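PDB 2E7Z: acetylene hydratase from Pelobacter acetylenicus, which catalyses the non-redox hydration of acetylene to acetaldehyde, using a tungsten-bis(molybdopterin guanine dinucleotide) cofactor and a [4Fe-4S] cluster. Local coordinates for residues A[143-153]-A[376-387]. Residues are numbered along the deposited sequence; the frame is centred on the assembly and turned at random.
Sequences AGVHRVTHGSY and YGVKYFHNMGAF
N383 and Y153 make the direct hydrogen bond that joins 143-153 to 376-387: Y153 N gives its hydrogen to N383 OD1 at 2.8 Å, with an N-H...O angle of 161°. The donor lies in the carbonyl plane, on a lone pair of OD1. With CG anti to the backbone N (chi1 -168°), the amide of N383 reaches the turn that follows the helix; ND2 gives hydrogens to E470 O and to water 4, which in turn donates to S152 OG and Y153 O. R147 slides past N383 in the opposite direction, CD 3.8 Å from N383 CB. Bent at chi3, its chain sets the guanidinium obliquely to the F381 ring, planes 53° apart, with F381 CB over one face. NH1 comes within 2.7 Å of F381 O, but the angle is poor for a hydrogen bond. Water carries the link instead: in the guanidinium plane, water 1 accepts from NH2 at 2.8 Å, donates to K379 O and accepts from F381 N, while water 2 joins NH1 weakly to N383 O. Replacing R147 by an alanine is likely to leave water 1 without its NH2 donor and to open a gap beside F381 CB and N383 CB. M384 crosses the Y153 side chain at about a right angle, an oblique Met-aromatic contact with SD 4.8 Å from the ring centroid; its CG also packs on A143 CB. S152 OG lies in plane at the F381 ring edge, 3.7 Å from CE2, and bonds G325 O. The Y153 side chain is about 7 Å from that of cofactor-binding W176 and about 9 Å from the tungsten, placing this packing near the active site. The contact joins one side of helix 140-150, through A143 and R147, and the turn after it to the buried loop between helices 369-376 and 391-400.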
loop_
_atom_site.group_PDB
_atom_site.type_symbol
_atom_site.label_atom_id
_atom_site.label_comp_id
_atom_site.label_asym_id
_atom_site.label_seq_id
_atom_site.Cartn_x
_atom_site.Cartn_y
_atom_site.Cartn_z
ATOM N N ALA A 143 8.753 0.383 -3.757
ATOM C CA ALA A 143 9.805 1.375 -3.663
ATOM C C ALA A 143 11.161 0.737 -3.363
ATOM O O ALA A 143 12.161 1.150 -3.933
ATOM C CB ALA A 143 9.449 2.455 -2.621
ATOM N N GLY A 144 11.202 -0.283 -2.501
ATOM C CA GLY A 144 12.468 -1.002 -2.262
ATOM C C GLY A 144 13.052 -1.606 -3.539
ATOM O O GLY A 144 14.255 -1.489 -3.808
ATOM N N VAL A 145 12.194 -2.252 -4.325
ATOM C CA VAL A 145 12.629 -2.870 -5.578
ATOM C C VAL A 145 13.089 -1.797 -6.575
ATOM O O VAL A 145 14.122 -1.939 -7.234
ATOM C CB VAL A 145 11.560 -3.775 -6.191
ATOM C CG1 VAL A 145 12.076 -4.379 -7.505
ATOM C CG2 VAL A 145 11.189 -4.917 -5.238
ATOM N N HIS A 146 12.316 -0.718 -6.683
ATOM C CA HIS A 146 12.725 0.394 -7.557
ATOM C C HIS A 146 14.056 0.962 -7.122
ATOM O O HIS A 146 14.898 1.311 -7.944
ATOM C CB HIS A 146 11.701 1.524 -7.522
ATOM C CG HIS A 146 10.483 1.277 -8.348
ATOM N ND1 HIS A 146 9.888 2.272 -9.096
ATOM C CD2 HIS A 146 9.707 0.176 -8.493
ATOM C CE1 HIS A 146 8.811 1.785 -9.686
ATOM N NE2 HIS A 146 8.679 0.515 -9.333
ATOM N N ARG A 147 14.277 1.036 -5.817
ATOM C CA ARG A 147 15.498 1.630 -5.300
ATOM C C ARG A 147 16.745 0.813 -5.585
ATOM O O ARG A 147 17.790 1.362 -5.963
ATOM C CB ARG A 147 15.347 1.892 -3.830
ATOM C CG ARG A 147 14.492 3.110 -3.624
ATOM C CD ARG A 147 14.447 3.454 -2.203
ATOM N NE ARG A 147 15.738 3.938 -1.722
ATOM C CZ ARG A 147 16.026 4.130 -0.447
ATOM N NH1 ARG A 147 15.082 3.892 0.495
ATOM N NH2 ARG A 147 17.235 4.593 -0.131
ATOM N N VAL A 148 16.651 -0.501 -5.464
ATOM C CA VAL A 148 17.826 -1.312 -5.829
ATOM C C VAL A 148 18.104 -1.275 -7.333
ATOM O O VAL A 148 19.250 -1.490 -7.779
ATOM C CB VAL A 148 17.745 -2.781 -5.336
ATOM C CG1 VAL A 148 17.526 -2.817 -3.826
ATOM C CG2 VAL A 148 16.679 -3.590 -6.085
ATOM N N THR A 149 17.065 -0.995 -8.121
ATOM C CA THR A 149 17.195 -0.994 -9.576
ATOM C C THR A 149 17.642 0.373 -10.083
ATOM O O THR A 149 18.537 0.457 -10.925
ATOM C CB THR A 149 15.882 -1.406 -10.273
ATOM O OG1 THR A 149 15.404 -2.652 -9.747
ATOM C CG2 THR A 149 16.098 -1.554 -11.784
ATOM N N HIS A 150 17.015 1.444 -9.578
ATOM C CA HIS A 150 17.324 2.791 -10.077
ATOM C C HIS A 150 17.202 3.870 -9.018
ATOM O O HIS A 150 16.991 5.043 -9.349
ATOM C CB HIS A 150 16.491 3.150 -11.315
ATOM C CG HIS A 150 15.047 2.812 -11.184
ATOM N ND1 HIS A 150 14.180 3.542 -10.396
ATOM C CD2 HIS A 150 14.316 1.802 -11.712
ATOM C CE1 HIS A 150 12.975 3.003 -10.462
ATOM N NE2 HIS A 150 13.031 1.951 -11.259
ATOM N N GLY A 151 17.350 3.480 -7.754
ATOM C CA GLY A 151 17.619 4.425 -6.679
ATOM C C GLY A 151 16.458 5.194 -6.063
ATOM O O GLY A 151 16.632 5.885 -5.059
ATOM N N SER A 152 15.296 5.092 -6.691
ATOM C CA SER A 152 14.125 5.877 -6.308
ATOM C C SER A 152 12.907 5.346 -7.041
ATOM O O SER A 152 13.001 4.952 -8.221
ATOM C CB SER A 152 14.355 7.336 -6.705
ATOM O OG SER A 152 13.333 8.168 -6.193
ATOM N N TYR A 153 11.769 5.358 -6.351
ATOM C CA TYR A 153 10.488 4.918 -6.879
ATOM C C TYR A 153 10.024 5.833 -8.013
ATOM O O TYR A 153 10.129 7.061 -7.907
ATOM C CB TYR A 153 9.486 4.859 -5.718
ATOM C CG TYR A 153 8.067 4.502 -6.062
ATOM C CD1 TYR A 153 7.686 3.181 -6.350
ATOM C CD2 TYR A 153 7.080 5.491 -6.075
ATOM C CE1 TYR A 153 6.343 2.883 -6.637
ATOM C CE2 TYR A 153 5.758 5.205 -6.364
ATOM C CZ TYR A 153 5.382 3.908 -6.641
ATOM O OH TYR A 153 4.061 3.660 -6.913
ATOM N N TYR A 376 20.592 12.408 -3.269
ATOM C CA TYR A 376 19.459 13.119 -2.658
ATOM C C TYR A 376 19.831 13.953 -1.436
ATOM O O TYR A 376 19.003 14.728 -0.938
ATOM C CB TYR A 376 18.333 12.120 -2.327
ATOM C CG TYR A 376 17.749 11.477 -3.563
ATOM C CD1 TYR A 376 17.079 12.242 -4.526
ATOM C CD2 TYR A 376 17.886 10.106 -3.794
ATOM C CE1 TYR A 376 16.593 11.667 -5.675
ATOM C CE2 TYR A 376 17.371 9.522 -4.937
ATOM C CZ TYR A 376 16.748 10.299 -5.884
ATOM O OH TYR A 376 16.254 9.715 -7.027
ATOM N N GLY A 377 21.054 13.800 -0.939
ATOM C CA GLY A 377 21.475 14.511 0.255
ATOM C C GLY A 377 20.824 13.970 1.517
ATOM O O GLY A 377 20.808 14.626 2.552
ATOM N N VAL A 378 20.286 12.757 1.415
ATOM C CA VAL A 378 19.594 12.108 2.524
ATOM C C VAL A 378 20.097 10.678 2.576
ATOM O O VAL A 378 19.823 9.895 1.671
ATOM C CB VAL A 378 18.053 12.142 2.331
ATOM C CG1 VAL A 378 17.380 11.293 3.350
ATOM C CG2 VAL A 378 17.549 13.573 2.456
ATOM N N LYS A 379 20.833 10.347 3.631
ATOM C CA LYS A 379 21.425 9.021 3.783
ATOM C C LYS A 379 20.349 7.952 3.909
ATOM O O LYS A 379 20.437 6.892 3.284
ATOM C CB LYS A 379 22.326 8.976 5.006
ATOM C CG LYS A 379 22.900 7.595 5.271
ATOM C CD LYS A 379 23.917 7.646 6.385
ATOM C CE LYS A 379 24.319 6.257 6.789
ATOM N NZ LYS A 379 25.304 6.318 7.889
ATOM N N TYR A 380 19.338 8.229 4.735
ATOM C CA TYR A 380 18.219 7.321 4.932
ATOM C C TYR A 380 16.998 7.901 4.218
ATOM O O TYR A 380 16.213 8.630 4.816
ATOM C CB TYR A 380 17.919 7.134 6.429
ATOM C CG TYR A 380 19.034 6.438 7.160
ATOM C CD1 TYR A 380 19.156 5.052 7.119
ATOM C CD2 TYR A 380 19.985 7.170 7.880
ATOM C CE1 TYR A 380 20.145 4.402 7.805
ATOM C CE2 TYR A 380 21.018 6.520 8.556
ATOM C CZ TYR A 380 21.084 5.132 8.503
ATOM O OH TYR A 380 22.041 4.425 9.172
ATOM N N PHE A 381 16.837 7.574 2.942
ATOM C CA PHE A 381 15.813 8.148 2.091
ATOM C C PHE A 381 14.607 7.273 2.323
ATOM O O PHE A 381 14.540 6.142 1.870
ATOM C CB PHE A 381 16.306 8.110 0.637
ATOM C CG PHE A 381 15.291 8.506 -0.399
ATOM C CD1 PHE A 381 14.211 9.331 -0.120
ATOM C CD2 PHE A 381 15.467 8.077 -1.721
ATOM C CE1 PHE A 381 13.305 9.673 -1.123
ATOM C CE2 PHE A 381 14.575 8.433 -2.732
ATOM C CZ PHE A 381 13.494 9.242 -2.435
ATOM N N HIS A 382 13.645 7.807 3.080
ATOM C CA HIS A 382 12.410 7.086 3.423
ATOM C C HIS A 382 11.489 7.234 2.223
ATOM O O HIS A 382 10.571 8.049 2.230
ATOM C CB HIS A 382 11.788 7.687 4.679
ATOM C CG HIS A 382 10.598 6.937 5.167
ATOM N ND1 HIS A 382 9.314 7.274 4.794
ATOM C CD2 HIS A 382 10.493 5.874 6.000
ATOM C CE1 HIS A 382 8.465 6.464 5.411
ATOM N NE2 HIS A 382 9.154 5.597 6.134
ATOM N N ASN A 383 11.748 6.438 1.186
ATOM C CA ASN A 383 11.006 6.558 -0.064
ATOM C C ASN A 383 9.687 5.800 0.006
ATOM O O ASN A 383 9.654 4.559 -0.021
ATOM C CB ASN A 383 11.935 6.049 -1.166
ATOM C CG ASN A 383 11.454 6.348 -2.604
ATOM O OD1 ASN A 383 11.972 5.732 -3.533
ATOM N ND2 ASN A 383 10.508 7.262 -2.799
ATOM N N MET A 384 8.601 6.579 0.110
ATOM C CA MET A 384 7.202 6.107 0.251
ATOM C C MET A 384 6.989 5.500 1.634
ATOM O O MET A 384 6.402 6.161 2.498
ATOM C CB MET A 384 6.791 5.149 -0.901
ATOM C CG MET A 384 7.181 5.622 -2.328
ATOM S SD MET A 384 6.666 7.312 -2.745
ATOM C CE MET A 384 4.951 6.991 -3.236
ATOM N N GLY A 385 7.520 4.294 1.861
ATOM C CA GLY A 385 7.509 3.643 3.190
ATOM C C GLY A 385 8.760 2.803 3.198
ATOM O O GLY A 385 9.006 2.098 2.218
ATOM N N ALA A 386 9.589 2.915 4.239
ATOM C CA ALA A 386 10.902 2.289 4.188
ATOM C C ALA A 386 11.423 1.937 5.549
ATOM O O ALA A 386 10.995 2.476 6.579
ATOM C CB ALA A 386 11.916 3.217 3.465
ATOM N N PHE A 387 12.397 1.035 5.522
ATOM C CA PHE A 387 13.127 0.573 6.717
ATOM C C PHE A 387 12.099 -0.086 7.624
ATOM O O PHE A 387 11.723 0.410 8.700
ATOM C CB PHE A 387 13.908 1.703 7.396
ATOM C CG PHE A 387 14.603 2.613 6.413
ATOM C CD1 PHE A 387 15.499 2.092 5.490
ATOM C CD2 PHE A 387 14.380 3.983 6.393
ATOM C CE1 PHE A 387 16.130 2.900 4.555
ATOM C CE2 PHE A 387 15.054 4.815 5.464
ATOM C CZ PHE A 387 15.923 4.251 4.544
HETATM O O HOH W 1 18.630 5.188 2.270
HETATM O O HOH W 2 11.992 2.801 -0.023
HETATM O O HOH W 3 18.024 7.549 -7.951
HETATM O O HOH W 4 10.638 8.330 -5.495
#